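PDB 3MYX: (S)-ureidoglycine aminohydrolase cupin domain-containing protein from Pseudomonas syringae pv. tomato, which is of unknown function but carries the cupin fold and, by family, may be related to (S)-ureidoglycine aminohydrolase. Local coordinates for residues P26-D31 against Y63-M68; Q45-G50 against A112-T117; P176-S181 against P222-S227. All coordinates share one frame; numbering follows the deposited sequence. Where two conformers were deposited one is given.

Interaction 1. Residues P26-D31 against Y63-M68; sequences PIDAHD and YPYTEM
The loop 26-31 turns back on itself in a type I beta turn from Asp28 to Asp31 and comes nearest to 63-68 where the CA atoms of His30 and Pro64 lie 6.3 Å apart, without any backbone pairing between the two segments. Tyr65 carries the contact. Its hydroxyl reaches into the mouth of the turn and donates to Asp28 OD1, with Tyr65 OH 2.7 Å from that oxygen. The bond arrives from above the carboxylate plane, 58° out of it, while the backbone N of His30 approaches Asp28 OD1 from the opposite face and closes an Asx turn. Two donors thus grip one oxygen and fix the rotation of the carboxylate. Asp28 can face both because its CG stands between its own N and carbonyl carbon (chi1 63°). Asp31 crosses the tyrosine at about a right angle, its CB 3.2 Å from Tyr65 OH; Asp31 OD2 accepts from Ile27 N, 2.8 Å away, on its anti lone pair. Ile27 adds an apolar touch, CD1 to Tyr65 CE2 at 4.2 Å. Pro64 CG, 3.4 Å from His30 O, also lies over the centre of one face of the Tyr65 ring. These side-chain bonds hold a surface loop on the N-terminal half of what is probably a cupin fold. Arg37 of strand 37-39 forms salt bridges with both Asp31 and Glu67, tying the loop that follows strand 23-24 to strand 66-71, which pairs with strands 92-95 and 109-116 in an antiparallel sheet.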
loop_
_atom_site.group_PDB
_atom_site.type_symbol
_atom_site.label_atom_id
_atom_site.label_comp_id
_atom_site.label_asym_id
_atom_site.label_seq_id
_atom_site.Cartn_x
_atom_site.Cartn_y
_atom_site.Cartn_z
ATOM N N PRO A 26 7.512 -10.639 -13.966
ATOM C CA PRO A 26 7.364 -9.209 -14.189
ATOM C C PRO A 26 5.914 -8.837 -14.438
ATOM O O PRO A 26 5.184 -9.578 -15.089
ATOM C CB PRO A 26 8.213 -8.968 -15.451
ATOM C CG PRO A 26 8.196 -10.298 -16.184
ATOM C CD PRO A 26 8.212 -11.318 -15.072
ATOM N N ILE A 27 5.507 -7.670 -13.967
ATOM C CA ILE A 27 4.138 -7.209 -14.188
ATOM C C ILE A 27 3.916 -6.971 -15.689
ATOM O O ILE A 27 2.855 -7.272 -16.251
ATOM C CB ILE A 27 3.818 -5.930 -13.363
ATOM C CG1 ILE A 27 3.902 -6.207 -11.848
ATOM C CG2 ILE A 27 2.427 -5.372 -13.765
ATOM C CD1 ILE A 27 3.998 -4.932 -10.996
ATOM N N ASP A 28 4.927 -6.380 -16.317
ATOM C CA ASP A 28 4.913 -6.104 -17.749
ATOM C C ASP A 28 6.360 -6.045 -18.230
ATOM O O ASP A 28 7.286 -6.316 -17.447
ATOM C CB ASP A 28 4.094 -4.844 -18.075
ATOM C CG ASP A 28 4.663 -3.569 -17.465
ATOM O OD1 ASP A 28 5.893 -3.492 -17.249
ATOM O OD2 ASP A 28 3.853 -2.633 -17.241
ATOM N N ALA A 29 6.573 -5.720 -19.497
ATOM C CA ALA A 29 7.904 -5.790 -20.071
ATOM C C ALA A 29 8.845 -4.706 -19.560
ATOM O O ALA A 29 10.016 -4.737 -19.895
ATOM C CB ALA A 29 7.827 -5.744 -21.604
ATOM N N HIS A 30 8.334 -3.768 -18.758
ATOM C CA HIS A 30 9.165 -2.744 -18.132
ATOM C C HIS A 30 9.582 -3.052 -16.697
ATOM O O HIS A 30 10.410 -2.329 -16.135
ATOM C CB HIS A 30 8.440 -1.394 -18.129
ATOM C CG HIS A 30 8.136 -0.883 -19.490
ATOM N ND1 HIS A 30 9.000 -0.073 -20.183
ATOM C CD2 HIS A 30 7.063 -1.059 -20.289
ATOM C CE1 HIS A 30 8.471 0.222 -21.360
ATOM N NE2 HIS A 30 7.292 -0.354 -21.443
ATOM N N ASP A 31 9.025 -4.090 -16.087
ATOM C CA ASP A 31 9.253 -4.331 -14.650
ATOM C C ASP A 31 10.723 -4.696 -14.436
ATOM O O ASP A 31 11.231 -5.622 -15.061
ATOM C CB ASP A 31 8.371 -5.494 -14.188
ATOM C CG ASP A 31 8.207 -5.575 -12.689
ATOM O OD1 ASP A 31 9.005 -4.955 -11.942
ATOM O OD2 ASP A 31 7.277 -6.297 -12.256
ATOM N N TYR A 63 12.776 4.580 -13.216
ATOM C CA TYR A 63 11.833 3.621 -12.672
ATOM C C TYR A 63 10.522 3.712 -13.453
ATOM O O TYR A 63 10.032 4.808 -13.700
ATOM C CB TYR A 63 11.611 3.847 -11.163
ATOM C CG TYR A 63 11.161 2.578 -10.495
ATOM C CD1 TYR A 63 12.069 1.552 -10.230
ATOM C CD2 TYR A 63 9.821 2.353 -10.203
ATOM C CE1 TYR A 63 11.648 0.352 -9.679
ATOM C CE2 TYR A 63 9.397 1.134 -9.658
ATOM C CZ TYR A 63 10.320 0.140 -9.391
ATOM O OH TYR A 63 9.964 -1.078 -8.862
ATOM N N PRO A 64 9.958 2.568 -13.871
ATOM C CA PRO A 64 8.890 2.627 -14.867
ATOM C C PRO A 64 7.509 2.925 -14.291
ATOM O O PRO A 64 6.581 3.188 -15.052
ATOM C CB PRO A 64 8.905 1.227 -15.460
ATOM C CG PRO A 64 9.420 0.370 -14.358
ATOM C CD PRO A 64 10.471 1.197 -13.717
ATOM N N TYR A 65 7.375 2.832 -12.972
ATOM C CA TYR A 65 6.107 2.958 -12.287
ATOM C C TYR A 65 6.223 4.013 -11.195
ATOM O O TYR A 65 7.323 4.379 -10.797
ATOM C CB TYR A 65 5.755 1.635 -11.609
ATOM C CG TYR A 65 5.918 0.368 -12.436
ATOM C CD1 TYR A 65 5.602 0.334 -13.793
ATOM C CD2 TYR A 65 6.334 -0.814 -11.840
ATOM C CE1 TYR A 65 5.730 -0.835 -14.538
ATOM C CE2 TYR A 65 6.454 -1.974 -12.575
ATOM C CZ TYR A 65 6.132 -1.983 -13.911
ATOM O OH TYR A 65 6.269 -3.149 -14.615
ATOM N N THR A 66 5.086 4.455 -10.664
ATOM C CA THR A 66 5.069 5.032 -9.314
ATOM C C THR A 66 4.838 3.859 -8.384
ATOM O O THR A 66 3.880 3.141 -8.546
ATOM C CB THR A 66 3.966 6.062 -9.127
ATOM O OG1 THR A 66 4.112 7.074 -10.132
ATOM C CG2 THR A 66 4.031 6.671 -7.738
ATOM N N GLU A 67 5.717 3.649 -7.415
ATOM C CA GLU A 67 5.632 2.447 -6.573
ATOM C C GLU A 67 5.919 2.735 -5.102
ATOM O O GLU A 67 6.925 3.341 -4.754
ATOM C CB GLU A 67 6.542 1.334 -7.112
ATOM C CG GLU A 67 6.370 0.004 -6.377
ATOM C CD GLU A 67 6.977 -1.202 -7.105
ATOM O OE1 GLU A 67 7.348 -1.118 -8.307
ATOM O OE2 GLU A 67 7.003 -2.269 -6.455
HETATM N N MSE A 68 4.998 2.285 -4.256
HETATM C CA MSE A 68 5.128 2.362 -2.807
HETATM C C MSE A 68 5.577 1.026 -2.282
HETATM O O MSE A 68 5.044 -0.018 -2.681
HETATM C CB MSE A 68 3.787 2.679 -2.167
HETATM C CG MSE A 68 3.848 2.684 -0.652
HETATM SE SE MSE A 68 2.074 2.836 -0.008
HETATM C CE MSE A 68 2.448 3.303 1.807
#

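Interaction 2. Residues Q45-G50 against A112-T117; sequences QGIAAG and AFCAST
Phe113 lays one face of its ring against the backbone of Ala49 and Gly50, in an antiparallel pairing of strands 47-50 and 112-116 that is consistent with the beta-barrel of a cupin fold. The strand axes lie 173° apart in direction, with a closest approach of 4.7 Å. Ala48 with Ala115 and Gly50 with Phe113 are hydrogen-bonded pairs, and Ile47 with Ser116 and Ala49 with Cys114 are non-hydrogen-bonded ones.

The Phe113 side chain leaves with CG between its N and carbonyl carbon (chi1 76°), which swings the ring across to the partner strand. Gly50 N then lies over this face toward the rim, and Phe113 CE2 comes within 3.4 Å of Gly50 CA. Gly50, with no side chain, lets the ring lie directly on its backbone. Ala48 extends the same surface, its CB 4.0 Å from Phe113 CE1. Arg37 makes a cation-pi contact with Phe113, and Glu67 of strand 66-71 packs on it as well.

On the face bearing Ile47, Ala49, Cys114 and Ser116 the contacts are between aliphatic and small side chains. Ile47 CD1 reaches across toward Ser116, 4.0 Å from Ser116 CB, while Ile47 CG2 lies 4.4 Å from Cys114 SG. Phe216 of strand 214-217 packs on Ala49.

At the strand end a water bridges Gln45 O and Ser116 OG. Next to it, Gly46 O accepts twice from Thr117: the backbone N comes from above the carbonyl plane, whereas Thr117 OG1, 2.7 Å from Gly46 O, lies in that plane on a lone pair.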
loop_
_atom_site.group_PDB
_atom_site.type_symbol
_atom_site.label_atom_id
_atom_site.label_comp_id
_atom_site.label_asym_id
_atom_site.label_seq_id
_atom_site.Cartn_x
_atom_site.Cartn_y
_atom_site.Cartn_z
ATOM N N GLN A 45 -6.374 -0.990 -15.954
ATOM C CA GLN A 45 -5.780 0.376 -15.969
ATOM C C GLN A 45 -4.431 0.553 -15.240
ATOM O O GLN A 45 -3.966 1.688 -14.974
ATOM C CB GLN A 45 -6.720 1.381 -15.308
ATOM C CG GLN A 45 -8.147 1.407 -15.831
ATOM C CD GLN A 45 -8.241 1.524 -17.333
ATOM O OE1 GLN A 45 -9.057 0.846 -17.961
ATOM N NE2 GLN A 45 -7.411 2.379 -17.923
ATOM N N GLY A 46 -3.873 -0.555 -14.804
ATOM C CA GLY A 46 -2.472 -0.608 -14.431
ATOM C C GLY A 46 -2.106 -0.581 -12.978
ATOM O O GLY A 46 -0.920 -0.703 -12.661
ATOM N N ILE A 47 -3.072 -0.415 -12.085
ATOM C CA ILE A 47 -2.757 -0.502 -10.659
ATOM C C ILE A 47 -2.458 -1.950 -10.275
ATOM O O ILE A 47 -3.235 -2.846 -10.583
ATOM C CB ILE A 47 -3.886 0.075 -9.803
ATOM C CG1 ILE A 47 -3.898 1.608 -9.922
ATOM C CG2 ILE A 47 -3.712 -0.298 -8.330
ATOM C CD1 ILE A 47 -2.808 2.320 -9.092
ATOM N N ALA A 48 -1.328 -2.162 -9.601
ATOM C CA ALA A 48 -0.872 -3.486 -9.205
ATOM C C ALA A 48 -0.516 -3.485 -7.718
ATOM O O ALA A 48 -0.073 -2.470 -7.166
ATOM C CB ALA A 48 0.351 -3.924 -10.022
ATOM N N ALA A 49 -0.713 -4.623 -7.075
ATOM C CA ALA A 49 -0.368 -4.783 -5.671
ATOM C C ALA A 49 0.114 -6.199 -5.407
ATOM O O ALA A 49 -0.306 -7.139 -6.077
ATOM C CB ALA A 49 -1.573 -4.428 -4.753
ATOM N N GLY A 50 0.989 -6.348 -4.425
ATOM C CA GLY A 50 1.516 -7.651 -4.106
ATOM C C GLY A 50 2.675 -7.539 -3.145
ATOM O O GLY A 50 2.700 -6.644 -2.292
ATOM N N ALA A 112 5.706 -5.413 0.864
ATOM C CA ALA A 112 4.488 -5.247 0.091
ATOM C C ALA A 112 4.649 -4.047 -0.837
ATOM O O ALA A 112 5.401 -3.122 -0.558
ATOM C CB ALA A 112 3.270 -5.058 0.985
ATOM N N PHE A 113 3.921 -4.058 -1.942
ATOM C CA PHE A 113 3.945 -2.935 -2.859
ATOM C C PHE A 113 2.568 -2.601 -3.399
ATOM O O PHE A 113 1.672 -3.460 -3.481
ATOM C CB PHE A 113 4.901 -3.204 -4.043
ATOM C CG PHE A 113 4.344 -4.154 -5.087
ATOM C CD1 PHE A 113 3.568 -3.696 -6.143
ATOM C CD2 PHE A 113 4.588 -5.521 -5.017
ATOM C CE1 PHE A 113 3.029 -4.566 -7.085
ATOM C CE2 PHE A 113 4.053 -6.396 -5.979
ATOM C CZ PHE A 113 3.265 -5.909 -7.007
ATOM N N CYS A 114 2.422 -1.334 -3.786
ATOM C CA CYS A 114 1.353 -0.878 -4.676
ATOM C C CYS A 114 2.011 -0.007 -5.730
ATOM O O CYS A 114 2.774 0.902 -5.406
ATOM C CB CYS A 114 0.309 -0.089 -3.895
ATOM S SG CYS A 114 -1.061 0.497 -4.940
ATOM N N ALA A 115 1.742 -0.309 -7.004
ATOM C CA ALA A 115 2.330 0.416 -8.116
ATOM C C ALA A 115 1.262 0.903 -9.063
ATOM O O ALA A 115 0.323 0.170 -9.367
ATOM C CB ALA A 115 3.303 -0.493 -8.877
ATOM N N SER A 116 1.450 2.121 -9.563
ATOM C CA SER A 116 0.740 2.582 -10.746
ATOM C C SER A 116 1.650 2.305 -11.928
ATOM O O SER A 116 2.679 2.955 -12.103
ATOM C CB SER A 116 0.443 4.066 -10.663
ATOM O OG SER A 116 -0.145 4.537 -11.869
ATOM N N THR A 117 1.269 1.325 -12.744
ATOM C CA THR A 117 2.075 0.949 -13.888
ATOM C C THR A 117 1.726 1.734 -15.151
ATOM O O THR A 117 2.485 1.704 -16.106
ATOM C CB THR A 117 2.092 -0.583 -14.154
ATOM O OG1 THR A 117 0.823 -1.014 -14.656
ATOM C CG2 THR A 117 2.485 -1.387 -12.904
HETATM O O HOH W 1 -1.635 2.496 -13.154
#

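Interaction 3. Residues P176-S181 against P222-S227; sequences PYERIS and PCKWTS
Arg179 reaches across to strand 222-227 by an extended chain that starts with CG between its own N and carbonyl carbon (chi1 57°). From CB the chain passes to CG, 4.0 Å from Trp225 CB, and then to NE, 3.7 Å from the same Trp225 CB. At CZ the guanidinium lies with one face over the backbone N of Trp225. NH1, at its edge, donates to Cys223 O at 2.8 Å and also to Ile180 O, so two carbonyl oxygens, both close to the guanidinium plane, fix its rotation.

The short, weakly bonded strand 177-178 pairs through Ser227 N to Tyr177 O and Arg179 N to Trp225 O. Tyr177 and Trp225 form an offset stack, the tyrosine ring and the indole five-membered ring 3.9 Å apart between centroids and inclined by 8°. Trp225 NE1 sits over the tyrosine centre and donates to Ser227 OG, which in turn accepts from Tyr177 N. In the conformer given, Lys224 NZ forms a salt bridge with Glu178 OE2 (3.2 Å) and a hydrogen bond to Arg179 O.

Strand 222-227 of this cupin domain is thus flanked by 177-178 and by strand 197-201, whose Leu199 packs on Trp225.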
loop_
_atom_site.group_PDB
_atom_site.type_symbol
_atom_site.label_atom_id
_atom_site.label_comp_id
_atom_site.label_asym_id
_atom_site.label_seq_id
_atom_site.Cartn_x
_atom_site.Cartn_y
_atom_site.Cartn_z
ATOM N N PRO A 176 -12.868 5.011 16.476
ATOM C CA PRO A 176 -13.595 3.817 16.033
ATOM C C PRO A 176 -14.818 4.140 15.201
ATOM O O PRO A 176 -15.496 5.139 15.430
ATOM C CB PRO A 176 -14.064 3.177 17.348
ATOM C CG PRO A 176 -13.261 3.777 18.399
ATOM C CD PRO A 176 -12.809 5.113 17.946
ATOM N N TYR A 177 -15.116 3.284 14.238
ATOM C CA TYR A 177 -16.378 3.382 13.511
ATOM C C TYR A 177 -16.763 2.109 12.813
ATOM O O TYR A 177 -15.943 1.185 12.638
ATOM C CB TYR A 177 -16.377 4.534 12.509
ATOM C CG TYR A 177 -15.456 4.392 11.313
ATOM C CD1 TYR A 177 -14.114 4.735 11.391
ATOM C CD2 TYR A 177 -15.937 3.942 10.094
ATOM C CE1 TYR A 177 -13.279 4.660 10.291
ATOM C CE2 TYR A 177 -15.125 3.868 8.985
ATOM C CZ TYR A 177 -13.792 4.233 9.083
ATOM O OH TYR A 177 -12.946 4.165 8.004
ATOM N N GLU A 178 -18.034 2.072 12.420
ATOM C CA GLU A 178 -18.619 0.954 11.699
ATOM C C GLU A 178 -19.526 1.500 10.628
ATOM O O GLU A 178 -20.333 2.384 10.888
ATOM C CB GLU A 178 -19.402 0.055 12.663
ATOM C CG GLU A 178 -20.001 -1.204 12.001
ATOM C CD GLU A 178 -20.822 -2.058 12.960
ATOM O OE1 GLU A 178 -20.797 -1.806 14.184
ATOM O OE2 GLU A 178 -21.476 -2.997 12.472
ATOM N N ARG A 179 -19.403 0.955 9.424
ATOM C CA ARG A 179 -20.255 1.319 8.310
ATOM C C ARG A 179 -20.756 0.065 7.618
ATOM O O ARG A 179 -20.239 -1.035 7.831
ATOM C CB ARG A 179 -19.479 2.188 7.317
ATOM C CG ARG A 179 -18.194 1.565 6.771
ATOM C CD ARG A 179 -17.668 2.337 5.575
ATOM N NE ARG A 179 -16.472 1.722 4.996
ATOM C CZ ARG A 179 -16.468 0.636 4.227
ATOM N NH1 ARG A 179 -17.604 -0.005 3.927
ATOM N NH2 ARG A 179 -15.316 0.169 3.759
ATOM N N ILE A 180 -21.741 0.244 6.757
ATOM C CA ILE A 180 -22.256 -0.862 5.971
ATOM C C ILE A 180 -21.297 -1.240 4.864
ATOM O O ILE A 180 -20.407 -0.477 4.492
ATOM C CB ILE A 180 -23.661 -0.563 5.404
ATOM C CG1 ILE A 180 -23.610 0.544 4.345
ATOM C CG2 ILE A 180 -24.639 -0.248 6.545
ATOM C CD1 ILE A 180 -24.971 0.760 3.647
ATOM N N SER A 181 -21.458 -2.440 4.344
ATOM C CA SER A 181 -20.665 -2.882 3.207
ATOM C C SER A 181 -20.975 -2.028 1.983
ATOM O O SER A 181 -22.145 -1.747 1.682
ATOM C CB SER A 181 -21.002 -4.338 2.907
ATOM O OG SER A 181 -20.237 -4.854 1.840
ATOM N N PRO A 222 -16.560 -5.212 -2.646
ATOM C CA PRO A 222 -17.439 -4.983 -1.509
ATOM C C PRO A 222 -16.721 -5.276 -0.214
ATOM O O PRO A 222 -16.065 -6.307 -0.056
ATOM C CB PRO A 222 -18.581 -5.977 -1.729
ATOM C CG PRO A 222 -18.596 -6.207 -3.198
ATOM C CD PRO A 222 -17.137 -6.193 -3.585
ATOM N N CYS A 223 -16.879 -4.357 0.717
ATOM C CA CYS A 223 -16.136 -4.352 1.955
ATOM C C CYS A 223 -16.961 -3.627 3.025
ATOM O O CYS A 223 -17.319 -2.487 2.736
ATOM C CB CYS A 223 -14.859 -3.558 1.652
ATOM S SG CYS A 223 -13.597 -3.477 2.893
ATOM N N LYS A 224 -17.153 -4.226 4.194
ATOM C CA LYS A 224 -17.649 -3.553 5.381
ATOM C C LYS A 224 -16.457 -3.288 6.290
ATOM O O LYS A 224 -15.620 -4.144 6.436
ATOM C CB LYS A 224 -18.633 -4.470 6.089
ATOM C CG LYS A 224 -19.268 -3.889 7.316
ATOM C CD LYS A 224 -20.033 -4.951 8.066
ATOM C CE LYS A 224 -20.481 -4.448 9.412
ATOM N NZ LYS A 224 -21.369 -3.264 9.280
ATOM N N TRP A 225 -16.396 -2.093 6.875
ATOM C CA TRP A 225 -15.366 -1.737 7.845
ATOM C C TRP A 225 -15.979 -1.707 9.234
ATOM O O TRP A 225 -17.000 -1.037 9.442
ATOM C CB TRP A 225 -14.814 -0.351 7.522
ATOM C CG TRP A 225 -13.910 0.262 8.574
ATOM C CD1 TRP A 225 -14.270 0.684 9.825
ATOM C CD2 TRP A 225 -12.502 0.535 8.461
ATOM N NE1 TRP A 225 -13.185 1.196 10.487
ATOM C CE2 TRP A 225 -12.097 1.140 9.667
ATOM C CE3 TRP A 225 -11.551 0.363 7.447
ATOM C CZ2 TRP A 225 -10.777 1.505 9.912
ATOM C CZ3 TRP A 225 -10.247 0.725 7.697
ATOM C CH2 TRP A 225 -9.876 1.309 8.908
ATOM N N THR A 226 -15.341 -2.390 10.181
ATOM C CA THR A 226 -15.645 -2.256 11.612
ATOM C C THR A 226 -14.360 -2.136 12.402
ATOM O O THR A 226 -13.535 -3.047 12.412
ATOM C CB THR A 226 -16.423 -3.458 12.173
ATOM O OG1 THR A 226 -17.548 -3.713 11.341
ATOM C CG2 THR A 226 -16.903 -3.156 13.610
ATOM N N SER A 227 -14.208 -1.019 13.096
ATOM C CA SER A 227 -13.137 -0.853 14.064
ATOM C C SER A 227 -13.763 -0.481 15.399
ATOM O O SER A 227 -14.676 0.338 15.467
ATOM C CB SER A 227 -12.123 0.195 13.613
ATOM O OG SER A 227 -12.716 1.457 13.366
#

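From the N terminus, the loop 26-31 comes first, then strand 47-54; interaction 1 closes the first loop when 63-68 returns to 26-31, and interaction 2 closes a longer one when 112-117 pairs with 45-50. The two cross, since their segments alternate, and they touch: strands 66-71 and 109-116 are neighbours in one sheet, where Thr66 O and Ser116 N probably hydrogen-bond. Interaction 1 ties the peripheral loop to that sheet, and interaction 2 joins two of its strands. Interaction 3 follows in series, closing its own loop from 176-181 to 222-227 within the EutQ-like cupin domain. Its centre lies about 32 Å from that of interaction 1, across the chain's centre, and about 24 Å from that of interaction 2.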